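Local coordinates for probable LRR receptor-like serine/threonine-protein kinase At4g26540 (Arabidopsis thaliana, PDB 5HZ0), which acts as a receptor for RGF peptide hormones that maintain the root stem cell niche, recognising them through the extracellular leucine-rich repeat domain described here, at residues A[90-95]-A[114-119]; A[209-214]-A[233-238]; A[265-270]-A[287-292]; A[427-432]-A[451-456]. The protein carries 5 engineered substitutions. All coordinates share one frame; numbering follows the deposited sequence.

How the interactions relate
All four contacts join successive turns of one leucine-rich repeat solenoid, and none touches another. Interactions 1, 2 and 4 pair strands and the turns after them, with buried leucines, valine or isoleucine on the core-facing side. Interactions 2 and 4 are the more buried, interaction 1 partly so. Interaction 3 lies past the strands, where two loops meet, and has two exposed residues among those touching. Interactions 1 and 2, whose centres are about 23 Å apart, share residues with the peptide-recognition motif and use aromatic rings beside the bound peptide. Interaction 4, across the chain's centre from both, puts carboxylates and a histidine at comparable positions, while interaction 3 relies on backbone bonds and glycines.

Interaction 1: residues A[90-95]-A[114-119]; sequences LSLNTN and LMLFDN
Asn93 lies over the ring of Phe117 where two successive leucine-rich repeats of the solenoid leave their short strands, each with the LxLxxN pattern of the family. Asn93 CB is 3.5 Å from the centroid of the Phe117 ring, 10° off the ring normal, which makes a CH-pi contact over the face. The amide beyond it follows the ring closely, its plane turned by 21°. Both side chains place CG between the backbone N and the carbonyl carbon (chi1 62° for Asn93), and this common choice makes them rise side by side. Asn93 ND2 also donates to Thr94 OG1 at 3.0 Å, which limits rotation of the amide. The Phe117 ring has a cation-pi partner in Arg139 and packs on a modified side chain of the bound peptide, whose backbone is hydrogen-bonded to Asp118 OD1; Phe117 and Asp118 belong to the peptide-recognition motif.

Beside this pair, Met115 bends at its second torsion, its CB 3.5 Å from Asn93 OD1, while its side chain also packs on Val137 and Arg139 of strand 137-139. On the other face of the strands Leu90 and Leu114 run alongside each other, with Leu90 CD2 3.6 Å from Leu114 CD1. The parallel backbones are tied by Met115 N to Leu90 O at 3.0 Å and by Leu92 N to Met115 O. In the turns, Thr94 N reaches Phe117 O at 2.9 Å. Leu92 O takes Asn95 ND2 from its own repeat and, more weakly, Asn119 ND2 at 3.4 Å from the next.

Interaction 2: residues A[209-214]-A[233-238]; sequences QNLYLY and QSLLLW
Tyr214 and Trp238 form an offset stack: the Tyr214 ring and the five-membered ring of Trp238 have centroids 4.3 Å apart and planes at 9°. Both residues place CG between the backbone N and the carbonyl carbon (chi1 65° and 66°), setting the rings side by side. Tyr214 CB adds a CH-pi contact over that same five-membered ring, and Tyr190 stacks on Tyr214. Tyr214 OH and Trp238 NE1 each hydrogen-bond the backbone of the bound peptide. A serine in place of Trp238 would probably leave Tyr214 without this stacking partner and the peptide backbone without its indole N-H.

Polar side chains meet at Ser234. Its OG donates to Asn210 OD1 at 2.6 Å and accepts from Tyr212 OH at 3.2 Å, at the edge of the Tyr212 ring.

Backbone bonds align the parallel strands 210-212 and 234-236. Leu236 N to Leu211 O measures 2.8 Å, and Gln209 O accepts from both Gln233 N and Ser234 N.

Among apolar contacts, Leu211 CD2 is 3.6 Å from Leu235 CD1 inside the solenoid, whereas Tyr212 CD1 is 3.7 Å from Leu236 CD1 on the aromatic side. That side is the concave, peptide-recognising surface of a plant leucine-rich repeat receptor.

Interaction 3: residues A[265-270]-A[287-292]; sequences LLTGTI and VNQISG
Leu266 and Gly268 present their carbonyls to the next repeat, and the backbone answers at both. Gln289 N reaches Leu266 O at 2.8 Å, and Ser291 N reaches Gly268 O at 2.8 Å. Leu266 N in turn donates to Asn288 OD1 at 3.2 Å, from above the amide carbonyl plane and not on a lone pair.

Side chains flank these bonds. Gln289 bends at its second torsion and runs alongside Leu265, bringing NE2 to 3.5 Å from Leu265 CD2, while its CB lies 3.9 Å from Thr267 CG2. Near the C-terminal end of 265-270, the buried Ile270 and Ile290 cross at about a right angle, CG1 of Ile270 being 3.7 Å from CG2 of Ile290.

Residues 266-270 spell the Leu-x-Gly-x-Ile pattern of plant leucine-rich repeats, just beyond the strands of the solenoid, and Ile290 and Gly292 take the matching places in the next repeat. Gly268 and Gly292 have positive phi (81° and 94°), and a CB at either would press on the preceding carbonyl O.

Farther out, Asn288 is positioned by its amide nitrogen, which donates to Leu285 O in its own repeat and to Phe261 O in the previous one. Ile290 N is held by Asn312 OD1 of the following repeat, and Gly292 O by Thr315 OG1.

Interaction 4: residues A[427-432]-A[451-456]; sequences VDISEN and LDLHTN
Ser430 covers one face of the His454 imidazole at the tight centre of this contact between adjacent leucine-rich repeats, whose strands 426-428 and 450-452 run parallel. Ser430 CB stands 3.5 Å from the ring centroid, 10° off the normal, in a CH-pi contact. The ring is anchored from its own repeat, His454 ND1 donating to the syn lone pair of Asp452 OD1 at 2.6 Å. One repeat earlier, Asp428 OD1 accepts both Ser430 OG, at 2.7 Å, and Ser430 N, the latter closing an Asx turn.

With CG opposite the backbone N in both (chi1 -170° for Asp428), the two carboxylates stand side by side, planes 4° apart, Asp428 OD1 3.7 Å from Asp452 OD2. The salt bridge from Arg404 to Asp428 OD2 and the histidine bond probably offset this like-charge proximity. With an alanine at Asp428, Arg404 would probably lose its acidic mate and Ser430 OG and N their acceptor, freeing the hydroxyl to rotate. Val427 runs alongside Leu451, and just past the strands Ile429 CB is 4.2 Å from Leu453 CD2.

The outer edge is looser. Exposed Glu431 lies alongside Thr455, CG to CB at 3.9 Å, and Thr455 OG1 turns to Asp478. The backbone closes beneath through Glu431 N to His454 O at 2.8 Å. Behind this edge, buried Asn456 donates ND2 to Leu453 O at 2.7 Å, the oxygen in its amide plane.

Interaction 1: residues A[90-95]-A[114-119]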
loop_
_atom_site.group_PDB
_atom_site.type_symbol
_atom_site.label_atom_id
_atom_site.label_comp_id
_atom_site.label_asym_id
_atom_site.label_seq_id
_atom_site.Cartn_x
_atom_site.Cartn_y
_atom_site.Cartn_z
ATOM N N LEU A 90 35.241 9.116 11.777
ATOM C CA LEU A 90 35.420 9.174 10.343
ATOM C C LEU A 90 34.019 9.221 9.751
ATOM O O LEU A 90 33.294 8.236 9.839
ATOM C CB LEU A 90 36.169 7.920 9.875
ATOM C CG LEU A 90 36.379 7.650 8.377
ATOM C CD1 LEU A 90 37.220 8.747 7.743
ATOM C CD2 LEU A 90 37.015 6.284 8.156
ATOM N N SER A 91 33.626 10.354 9.168
ATOM C CA SER A 91 32.366 10.406 8.419
ATOM C C SER A 91 32.601 10.567 6.917
ATOM O O SER A 91 32.947 11.649 6.438
ATOM C CB SER A 91 31.479 11.554 8.903
ATOM O OG SER A 91 31.337 11.536 10.303
ATOM N N LEU A 92 32.419 9.481 6.184
ATOM C CA LEU A 92 32.445 9.505 4.716
ATOM C C LEU A 92 31.081 9.405 4.006
ATOM O O LEU A 92 31.014 9.391 2.780
ATOM C CB LEU A 92 33.433 8.472 4.183
ATOM C CG LEU A 92 34.847 8.749 4.695
ATOM C CD1 LEU A 92 35.825 7.694 4.221
ATOM C CD2 LEU A 92 35.306 10.145 4.286
ATOM N N ASN A 93 30.005 9.344 4.781
ATOM C CA ASN A 93 28.673 9.049 4.258
ATOM C C ASN A 93 28.117 10.046 3.236
ATOM O O ASN A 93 28.550 11.195 3.170
ATOM C CB ASN A 93 27.686 8.930 5.418
ATOM C CG ASN A 93 27.561 10.228 6.208
ATOM O OD1 ASN A 93 28.429 10.564 7.006
ATOM N ND2 ASN A 93 26.487 10.960 5.973
ATOM N N THR A 94 27.157 9.576 2.435
ATOM C CA THR A 94 26.509 10.371 1.391
ATOM C C THR A 94 27.501 10.961 0.386
ATOM O O THR A 94 27.627 12.178 0.267
ATOM C CB THR A 94 25.675 11.515 1.974
ATOM O OG1 THR A 94 25.238 11.175 3.298
ATOM C CG2 THR A 94 24.476 11.813 1.076
ATOM N N ASN A 95 28.179 10.078 -0.342
ATOM C CA ASN A 95 29.134 10.438 -1.379
ATOM C C ASN A 95 29.005 9.413 -2.515
ATOM O O ASN A 95 28.056 8.627 -2.550
ATOM C CB ASN A 95 30.563 10.400 -0.836
ATOM C CG ASN A 95 30.911 11.610 0.018
ATOM O OD1 ASN A 95 30.755 12.749 -0.405
ATOM N ND2 ASN A 95 31.397 11.360 1.223
ATOM N N LEU A 114 31.991 5.523 12.924
ATOM C CA LEU A 114 32.341 5.267 11.522
ATOM C C LEU A 114 31.089 5.337 10.648
ATOM O O LEU A 114 30.219 4.469 10.740
ATOM C CB LEU A 114 32.992 3.885 11.377
ATOM C CG LEU A 114 33.189 3.367 9.950
ATOM C CD1 LEU A 114 34.202 4.225 9.224
ATOM C CD2 LEU A 114 33.596 1.893 9.931
ATOM N N MET A 115 31.005 6.351 9.788
ATOM C CA MET A 115 29.838 6.508 8.921
ATOM C C MET A 115 30.215 6.345 7.449
ATOM O O MET A 115 30.792 7.250 6.851
ATOM C CB MET A 115 29.234 7.902 9.118
ATOM C CG MET A 115 29.101 8.341 10.577
ATOM S SD MET A 115 27.710 7.542 11.386
ATOM C CE MET A 115 27.807 8.241 13.034
ATOM N N LEU A 116 29.888 5.190 6.876
ATOM C CA LEU A 116 30.061 4.933 5.436
ATOM C C LEU A 116 28.774 4.942 4.607
ATOM O O LEU A 116 28.815 4.733 3.401
ATOM C CB LEU A 116 30.838 3.633 5.206
ATOM C CG LEU A 116 32.109 3.572 6.062
ATOM C CD1 LEU A 116 32.802 2.212 5.941
ATOM C CD2 LEU A 116 33.062 4.724 5.727
ATOM N N PHE A 117 27.639 5.189 5.253
ATOM C CA PHE A 117 26.343 4.937 4.625
ATOM C C PHE A 117 26.051 5.816 3.404
ATOM O O PHE A 117 26.690 6.845 3.207
ATOM C CB PHE A 117 25.203 5.014 5.654
ATOM C CG PHE A 117 24.953 6.401 6.202
ATOM C CD1 PHE A 117 24.091 7.276 5.558
ATOM C CD2 PHE A 117 25.558 6.816 7.379
ATOM C CE1 PHE A 117 23.852 8.544 6.066
ATOM C CE2 PHE A 117 25.319 8.085 7.889
ATOM C CZ PHE A 117 24.464 8.944 7.233
ATOM N N ASP A 118 25.099 5.384 2.579
ATOM C CA ASP A 118 24.731 6.105 1.350
ATOM C C ASP A 118 25.916 6.344 0.397
ATOM O O ASP A 118 26.231 7.485 0.027
ATOM C CB ASP A 118 23.998 7.417 1.655
ATOM C CG ASP A 118 22.568 7.194 2.129
ATOM O OD1 ASP A 118 21.945 6.199 1.716
ATOM O OD2 ASP A 118 22.061 8.021 2.911
ATOM N N ASN A 119 26.582 5.261 0.019
ATOM C CA ASN A 119 27.670 5.350 -0.938
ATOM C C ASN A 119 27.505 4.327 -2.048
ATOM O O ASN A 119 26.448 3.721 -2.202
ATOM C CB ASN A 119 29.022 5.181 -0.249
ATOM C CG ASN A 119 29.527 6.460 0.348
ATOM O OD1 ASN A 119 29.447 7.509 -0.275
ATOM N ND2 ASN A 119 30.040 6.389 1.575
#

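Interaction 2: residues A[209-214]-A[233-238]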
loop_
_atom_site.group_PDB
_atom_site.type_symbol
_atom_site.label_atom_id
_atom_site.label_comp_id
_atom_site.label_asym_id
_atom_site.label_seq_id
_atom_site.Cartn_x
_atom_site.Cartn_y
_atom_site.Cartn_z
ATOM N N GLN A 209 17.324 -2.748 22.048
ATOM C CA GLN A 209 16.120 -1.936 22.088
ATOM C C GLN A 209 15.331 -2.133 20.812
ATOM O O GLN A 209 14.109 -2.321 20.866
ATOM C CB GLN A 209 16.438 -0.447 22.344
ATOM C CG GLN A 209 17.096 -0.213 23.705
ATOM C CD GLN A 209 17.142 1.254 24.154
ATOM O OE1 GLN A 209 16.676 2.157 23.454
ATOM N NE2 GLN A 209 17.720 1.486 25.331
ATOM N N ASN A 210 16.015 -1.954 19.677
ATOM C CA ASN A 210 15.392 -2.007 18.353
ATOM C C ASN A 210 16.005 -3.053 17.407
ATOM O O ASN A 210 17.167 -2.953 17.011
ATOM C CB ASN A 210 15.444 -0.623 17.679
ATOM C CG ASN A 210 15.047 0.503 18.616
ATOM O OD1 ASN A 210 13.897 0.599 19.030
ATOM N ND2 ASN A 210 16.008 1.353 18.962
ATOM N N LEU A 211 15.216 -4.049 17.034
ATOM C CA LEU A 211 15.683 -5.069 16.108
ATOM C C LEU A 211 14.953 -4.944 14.754
ATOM O O LEU A 211 13.749 -5.171 14.679
ATOM C CB LEU A 211 15.484 -6.450 16.732
ATOM C CG LEU A 211 15.949 -7.655 15.900
ATOM C CD1 LEU A 211 17.391 -7.493 15.495
ATOM C CD2 LEU A 211 15.756 -8.953 16.677
ATOM N N TYR A 212 15.657 -4.502 13.708
ATOM C CA TYR A 212 15.041 -4.369 12.389
ATOM C C TYR A 212 15.753 -5.292 11.429
ATOM O O TYR A 212 16.846 -4.974 10.952
ATOM C CB TYR A 212 15.168 -2.935 11.845
ATOM C CG TYR A 212 14.806 -1.816 12.829
ATOM C CD1 TYR A 212 13.828 -1.995 13.806
ATOM C CD2 TYR A 212 15.441 -0.585 12.766
ATOM C CE1 TYR A 212 13.510 -0.992 14.686
ATOM C CE2 TYR A 212 15.131 0.428 13.644
ATOM C CZ TYR A 212 14.164 0.220 14.598
ATOM O OH TYR A 212 13.864 1.223 15.470
ATOM N N LEU A 213 15.133 -6.443 11.183
ATOM C CA LEU A 213 15.524 -7.419 10.169
ATOM C C LEU A 213 14.579 -7.539 8.974
ATOM O O LEU A 213 14.596 -8.553 8.278
ATOM C CB LEU A 213 15.824 -8.768 10.814
ATOM C CG LEU A 213 16.901 -8.599 11.888
ATOM C CD1 LEU A 213 17.141 -9.879 12.656
ATOM C CD2 LEU A 213 18.203 -8.071 11.247
ATOM N N TYR A 214 13.648 -6.612 8.817
ATOM C CA TYR A 214 12.614 -6.798 7.793
ATOM C C TYR A 214 13.121 -6.839 6.339
ATOM O O TYR A 214 14.234 -6.395 6.032
ATOM C CB TYR A 214 11.476 -5.785 7.960
ATOM C CG TYR A 214 11.853 -4.333 7.746
ATOM C CD1 TYR A 214 12.334 -3.553 8.794
ATOM C CD2 TYR A 214 11.689 -3.735 6.511
ATOM C CE1 TYR A 214 12.657 -2.220 8.599
ATOM C CE2 TYR A 214 12.003 -2.410 6.312
ATOM C CZ TYR A 214 12.487 -1.657 7.354
ATOM O OH TYR A 214 12.799 -0.343 7.129
ATOM N N GLN A 233 12.220 -2.534 22.602
ATOM C CA GLN A 233 11.155 -1.572 22.319
ATOM C C GLN A 233 10.472 -1.869 20.986
ATOM O O GLN A 233 9.247 -1.969 20.908
ATOM C CB GLN A 233 11.651 -0.116 22.393
ATOM C CG GLN A 233 12.479 0.168 23.646
ATOM C CD GLN A 233 12.762 1.648 23.879
ATOM O OE1 GLN A 233 12.296 2.509 23.139
ATOM N NE2 GLN A 233 13.543 1.941 24.911
ATOM N N SER A 234 11.249 -1.906 19.918
ATOM C CA SER A 234 10.655 -2.147 18.613
ATOM C C SER A 234 11.257 -3.373 17.936
ATOM O O SER A 234 12.477 -3.554 17.869
ATOM C CB SER A 234 10.766 -0.911 17.727
ATOM O OG SER A 234 12.118 -0.537 17.562
ATOM N N LEU A 235 10.381 -4.242 17.474
ATOM C CA LEU A 235 10.806 -5.443 16.788
ATOM C C LEU A 235 10.196 -5.421 15.369
ATOM O O LEU A 235 8.992 -5.625 15.200
ATOM C CB LEU A 235 10.326 -6.642 17.611
ATOM C CG LEU A 235 10.872 -8.045 17.373
ATOM C CD1 LEU A 235 12.381 -8.091 17.530
ATOM C CD2 LEU A 235 10.207 -9.037 18.321
ATOM N N LEU A 236 11.012 -5.163 14.349
ATOM C CA LEU A 236 10.492 -5.252 12.980
ATOM C C LEU A 236 11.136 -6.438 12.289
ATOM O O LEU A 236 12.280 -6.365 11.820
ATOM C CB LEU A 236 10.780 -3.969 12.184
ATOM C CG LEU A 236 10.145 -2.663 12.671
ATOM C CD1 LEU A 236 10.688 -1.458 11.906
ATOM C CD2 LEU A 236 8.637 -2.724 12.555
ATOM N N LEU A 237 10.355 -7.480 12.097
ATOM C CA LEU A 237 10.757 -8.713 11.458
ATOM C C LEU A 237 9.953 -9.003 10.188
ATOM O O LEU A 237 9.974 -10.068 9.671
ATOM C CB LEU A 237 10.640 -9.841 12.495
ATOM C CG LEU A 237 11.432 -9.886 13.797
ATOM C CD1 LEU A 237 11.289 -11.156 14.372
ATOM C CD2 LEU A 237 12.859 -9.626 13.627
ATOM N N TRP A 238 9.228 -8.024 9.721
ATOM C CA TRP A 238 8.322 -8.184 8.592
ATOM C C TRP A 238 8.944 -8.516 7.209
ATOM O O TRP A 238 9.946 -7.967 6.807
ATOM C CB TRP A 238 7.268 -7.027 8.466
ATOM C CG TRP A 238 7.792 -5.665 8.154
ATOM C CD1 TRP A 238 8.285 -4.798 9.032
ATOM C CD2 TRP A 238 7.877 -5.028 6.896
ATOM N NE1 TRP A 238 8.663 -3.680 8.440
ATOM C CE2 TRP A 238 8.403 -3.772 7.118
ATOM C CE3 TRP A 238 7.539 -5.390 5.594
ATOM C CZ2 TRP A 238 8.639 -2.875 6.101
ATOM C CZ3 TRP A 238 7.732 -4.505 4.608
ATOM C CH2 TRP A 238 8.283 -3.255 4.850
#

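Interaction 3: residues A[265-270]-A[287-292]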
loop_
_atom_site.group_PDB
_atom_site.type_symbol
_atom_site.label_atom_id
_atom_site.label_comp_id
_atom_site.label_asym_id
_atom_site.label_seq_id
_atom_site.Cartn_x
_atom_site.Cartn_y
_atom_site.Cartn_z
ATOM N N LEU A 265 5.503 -16.861 7.615
ATOM C CA LEU A 265 4.820 -18.151 7.704
ATOM C C LEU A 265 4.325 -18.562 9.097
ATOM O O LEU A 265 4.048 -19.722 9.335
ATOM C CB LEU A 265 5.622 -19.245 6.988
ATOM C CG LEU A 265 6.001 -18.806 5.563
ATOM C CD1 LEU A 265 6.965 -19.789 4.910
ATOM C CD2 LEU A 265 4.766 -18.608 4.706
ATOM N N LEU A 266 4.326 -17.640 10.047
ATOM C CA LEU A 266 4.011 -17.972 11.439
ATOM C C LEU A 266 2.702 -18.735 11.610
ATOM O O LEU A 266 1.728 -18.482 10.908
ATOM C CB LEU A 266 3.981 -16.691 12.297
ATOM C CG LEU A 266 5.210 -15.794 12.130
ATOM C CD1 LEU A 266 5.145 -14.566 13.011
ATOM C CD2 LEU A 266 6.477 -16.599 12.403
ATOM N N THR A 267 2.703 -19.682 12.541
ATOM C CA THR A 267 1.511 -20.435 12.886
ATOM C C THR A 267 1.323 -20.382 14.396
ATOM O O THR A 267 2.057 -19.712 15.111
ATOM C CB THR A 267 1.616 -21.932 12.506
ATOM O OG1 THR A 267 2.745 -22.493 13.173
ATOM C CG2 THR A 267 1.759 -22.123 11.008
ATOM N N GLY A 268 0.344 -21.128 14.877
ATOM C CA GLY A 268 0.018 -21.091 16.271
ATOM C C GLY A 268 -0.860 -19.884 16.531
ATOM O O GLY A 268 -1.471 -19.291 15.634
ATOM N N THR A 269 -0.862 -19.487 17.784
ATOM C CA THR A 269 -1.913 -18.668 18.330
ATOM C C THR A 269 -1.323 -17.333 18.779
ATOM O O THR A 269 -0.128 -17.258 19.062
ATOM C CB THR A 269 -2.490 -19.457 19.503
ATOM O OG1 THR A 269 -3.861 -19.774 19.256
ATOM C CG2 THR A 269 -2.309 -18.737 20.784
ATOM N N ILE A 270 -2.128 -16.270 18.800
ATOM C CA ILE A 270 -1.670 -15.016 19.412
ATOM C C ILE A 270 -1.602 -15.203 20.934
ATOM O O ILE A 270 -2.607 -15.527 21.580
ATOM C CB ILE A 270 -2.577 -13.822 19.074
ATOM C CG1 ILE A 270 -2.664 -13.615 17.556
ATOM C CG2 ILE A 270 -2.061 -12.554 19.767
ATOM C CD1 ILE A 270 -3.656 -12.546 17.153
ATOM N N VAL A 287 -0.851 -11.127 7.210
ATOM C CA VAL A 287 -0.322 -12.088 6.240
ATOM C C VAL A 287 0.592 -13.145 6.870
ATOM O O VAL A 287 1.812 -13.132 6.719
ATOM C CB VAL A 287 0.385 -11.395 5.079
ATOM C CG1 VAL A 287 0.590 -12.385 3.918
ATOM C CG2 VAL A 287 -0.413 -10.175 4.625
ATOM N N ASN A 288 -0.039 -14.033 7.625
ATOM C CA ASN A 288 0.595 -15.187 8.225
ATOM C C ASN A 288 -0.388 -16.339 8.262
ATOM O O ASN A 288 -1.362 -16.359 7.508
ATOM C CB ASN A 288 1.056 -14.901 9.631
ATOM C CG ASN A 288 2.330 -14.127 9.665
ATOM O OD1 ASN A 288 3.364 -14.643 9.261
ATOM N ND2 ASN A 288 2.277 -12.876 10.173
ATOM N N GLN A 289 -0.046 -17.364 9.026
ATOM C CA GLN A 289 -0.940 -18.498 9.263
ATOM C C GLN A 289 -1.584 -18.652 10.636
ATOM O O GLN A 289 -2.040 -19.744 10.984
ATOM C CB GLN A 289 -0.413 -19.808 8.662
ATOM C CG GLN A 289 -0.398 -19.763 7.133
ATOM C CD GLN A 289 0.815 -20.480 6.594
ATOM O OE1 GLN A 289 1.067 -21.639 6.941
ATOM N NE2 GLN A 289 1.599 -19.787 5.771
ATOM N N ILE A 290 -1.501 -17.600 11.440
ATOM C CA ILE A 290 -1.976 -17.609 12.817
ATOM C C ILE A 290 -3.428 -18.078 12.968
ATOM O O ILE A 290 -4.338 -17.575 12.310
ATOM C CB ILE A 290 -1.751 -16.210 13.461
ATOM C CG1 ILE A 290 -0.244 -15.980 13.643
ATOM C CG2 ILE A 290 -2.491 -16.095 14.801
ATOM C CD1 ILE A 290 0.192 -14.545 13.499
ATOM N N SER A 291 -3.608 -19.085 13.817
ATOM C CA SER A 291 -4.914 -19.657 14.146
ATOM C C SER A 291 -5.309 -19.256 15.573
ATOM O O SER A 291 -4.627 -18.463 16.198
ATOM C CB SER A 291 -4.871 -21.175 13.999
ATOM O OG SER A 291 -3.857 -21.714 14.822
ATOM N N GLY A 292 -6.404 -19.800 16.084
ATOM C CA GLY A 292 -6.860 -19.468 17.424
ATOM C C GLY A 292 -7.876 -18.336 17.389
ATOM O O GLY A 292 -8.340 -17.946 16.314
#

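Interaction 4: residues A[427-432]-A[451-456]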
loop_
_atom_site.group_PDB
_atom_site.type_symbol
_atom_site.label_atom_id
_atom_site.label_comp_id
_atom_site.label_asym_id
_atom_site.label_seq_id
_atom_site.Cartn_x
_atom_site.Cartn_y
_atom_site.Cartn_z
ATOM N N VAL A 427 -18.705 4.475 -2.180
ATOM C CA VAL A 427 -19.697 3.635 -1.535
ATOM C C VAL A 427 -19.999 2.374 -2.393
ATOM O O VAL A 427 -20.426 2.462 -3.551
ATOM C CB VAL A 427 -20.963 4.480 -1.236
ATOM C CG1 VAL A 427 -21.417 5.123 -2.478
ATOM C CG2 VAL A 427 -22.049 3.640 -0.657
ATOM N N ASP A 428 -19.741 1.202 -1.820
ATOM C CA ASP A 428 -20.057 -0.057 -2.465
ATOM C C ASP A 428 -21.001 -0.843 -1.554
ATOM O O ASP A 428 -20.587 -1.327 -0.488
ATOM C CB ASP A 428 -18.755 -0.843 -2.697
ATOM C CG ASP A 428 -18.961 -2.058 -3.565
ATOM O OD1 ASP A 428 -20.132 -2.323 -3.906
ATOM O OD2 ASP A 428 -17.965 -2.750 -3.895
ATOM N N ILE A 429 -22.274 -0.907 -1.954
ATOM C CA ILE A 429 -23.318 -1.767 -1.354
ATOM C C ILE A 429 -23.772 -2.982 -2.213
ATOM O O ILE A 429 -24.804 -3.626 -1.950
ATOM C CB ILE A 429 -24.467 -0.944 -0.685
ATOM C CG1 ILE A 429 -23.882 0.256 0.081
ATOM C CG2 ILE A 429 -25.338 -1.845 0.230
ATOM C CD1 ILE A 429 -24.908 1.402 0.242
ATOM N N SER A 430 -23.033 -3.260 -3.283
ATOM C CA SER A 430 -23.465 -4.279 -4.229
ATOM C C SER A 430 -23.597 -5.652 -3.568
ATOM O O SER A 430 -23.055 -5.884 -2.485
ATOM C CB SER A 430 -22.503 -4.361 -5.411
ATOM O OG SER A 430 -21.183 -4.562 -4.967
ATOM N N GLU A 431 -24.378 -6.527 -4.197
ATOM C CA GLU A 431 -24.560 -7.906 -3.735
ATOM C C GLU A 431 -25.130 -7.995 -2.331
ATOM O O GLU A 431 -24.496 -8.502 -1.406
ATOM C CB GLU A 431 -23.259 -8.701 -3.842
ATOM C CG GLU A 431 -22.779 -8.916 -5.268
ATOM C CD GLU A 431 -21.638 -9.906 -5.333
ATOM O OE1 GLU A 431 -21.769 -10.945 -6.015
ATOM O OE2 GLU A 431 -20.601 -9.647 -4.694
ATOM N N ASN A 432 -26.356 -7.508 -2.205
ATOM C CA ASN A 432 -27.120 -7.621 -0.987
ATOM C C ASN A 432 -28.577 -7.807 -1.407
ATOM O O ASN A 432 -28.838 -8.132 -2.551
ATOM C CB ASN A 432 -26.925 -6.379 -0.089
ATOM C CG ASN A 432 -25.580 -6.384 0.655
ATOM O OD1 ASN A 432 -25.432 -7.032 1.688
ATOM N ND2 ASN A 432 -24.605 -5.655 0.128
ATOM N N LEU A 451 -20.290 5.085 -6.858
ATOM C CA LEU A 451 -21.503 4.514 -6.310
ATOM C C LEU A 451 -21.787 3.164 -6.989
ATOM O O LEU A 451 -22.205 3.105 -8.165
ATOM C CB LEU A 451 -22.654 5.503 -6.520
ATOM C CG LEU A 451 -24.022 5.064 -6.041
ATOM C CD1 LEU A 451 -23.985 4.681 -4.569
ATOM C CD2 LEU A 451 -25.047 6.160 -6.298
ATOM N N ASP A 452 -21.617 2.087 -6.222
ATOM C CA ASP A 452 -21.862 0.746 -6.722
ATOM C C ASP A 452 -23.019 0.108 -5.947
ATOM O O ASP A 452 -22.852 -0.319 -4.803
ATOM C CB ASP A 452 -20.599 -0.084 -6.498
ATOM C CG ASP A 452 -20.538 -1.346 -7.357
ATOM O OD1 ASP A 452 -21.581 -1.801 -7.898
ATOM O OD2 ASP A 452 -19.415 -1.883 -7.465
ATOM N N LEU A 453 -24.187 0.043 -6.579
ATOM C CA LEU A 453 -25.374 -0.649 -6.044
ATOM C C LEU A 453 -25.730 -2.032 -6.675
ATOM O O LEU A 453 -26.812 -2.567 -6.427
ATOM C CB LEU A 453 -26.588 0.288 -6.023
ATOM C CG LEU A 453 -26.387 1.627 -5.292
ATOM C CD1 LEU A 453 -27.695 2.426 -5.173
ATOM C CD2 LEU A 453 -25.751 1.414 -3.928
ATOM N N HIS A 454 -24.871 -2.567 -7.541
ATOM C CA HIS A 454 -25.261 -3.717 -8.370
ATOM C C HIS A 454 -25.667 -5.003 -7.622
ATOM O O HIS A 454 -25.211 -5.252 -6.516
ATOM C CB HIS A 454 -24.223 -4.011 -9.482
ATOM C CG HIS A 454 -23.030 -4.798 -9.033
ATOM N ND1 HIS A 454 -21.793 -4.219 -8.820
ATOM C CD2 HIS A 454 -22.867 -6.119 -8.799
ATOM C CE1 HIS A 454 -20.929 -5.148 -8.459
ATOM N NE2 HIS A 454 -21.555 -6.313 -8.436
ATOM N N THR A 455 -26.546 -5.797 -8.230
ATOM C CA THR A 455 -27.011 -7.044 -7.618
ATOM C C THR A 455 -27.733 -6.822 -6.282
ATOM O O THR A 455 -27.272 -7.198 -5.202
ATOM C CB THR A 455 -25.871 -8.092 -7.514
ATOM O OG1 THR A 455 -25.331 -8.311 -8.824
ATOM C CG2 THR A 455 -26.378 -9.428 -6.960
ATOM N N ASN A 456 -28.884 -6.182 -6.390
ATOM C CA ASN A 456 -29.811 -6.045 -5.297
ATOM C C ASN A 456 -31.194 -6.115 -5.899
ATOM O O ASN A 456 -31.355 -6.454 -7.066
ATOM C CB ASN A 456 -29.610 -4.710 -4.584
ATOM C CG ASN A 456 -28.371 -4.699 -3.717
ATOM O OD1 ASN A 456 -28.358 -5.299 -2.648
ATOM N ND2 ASN A 456 -27.316 -4.030 -4.179
#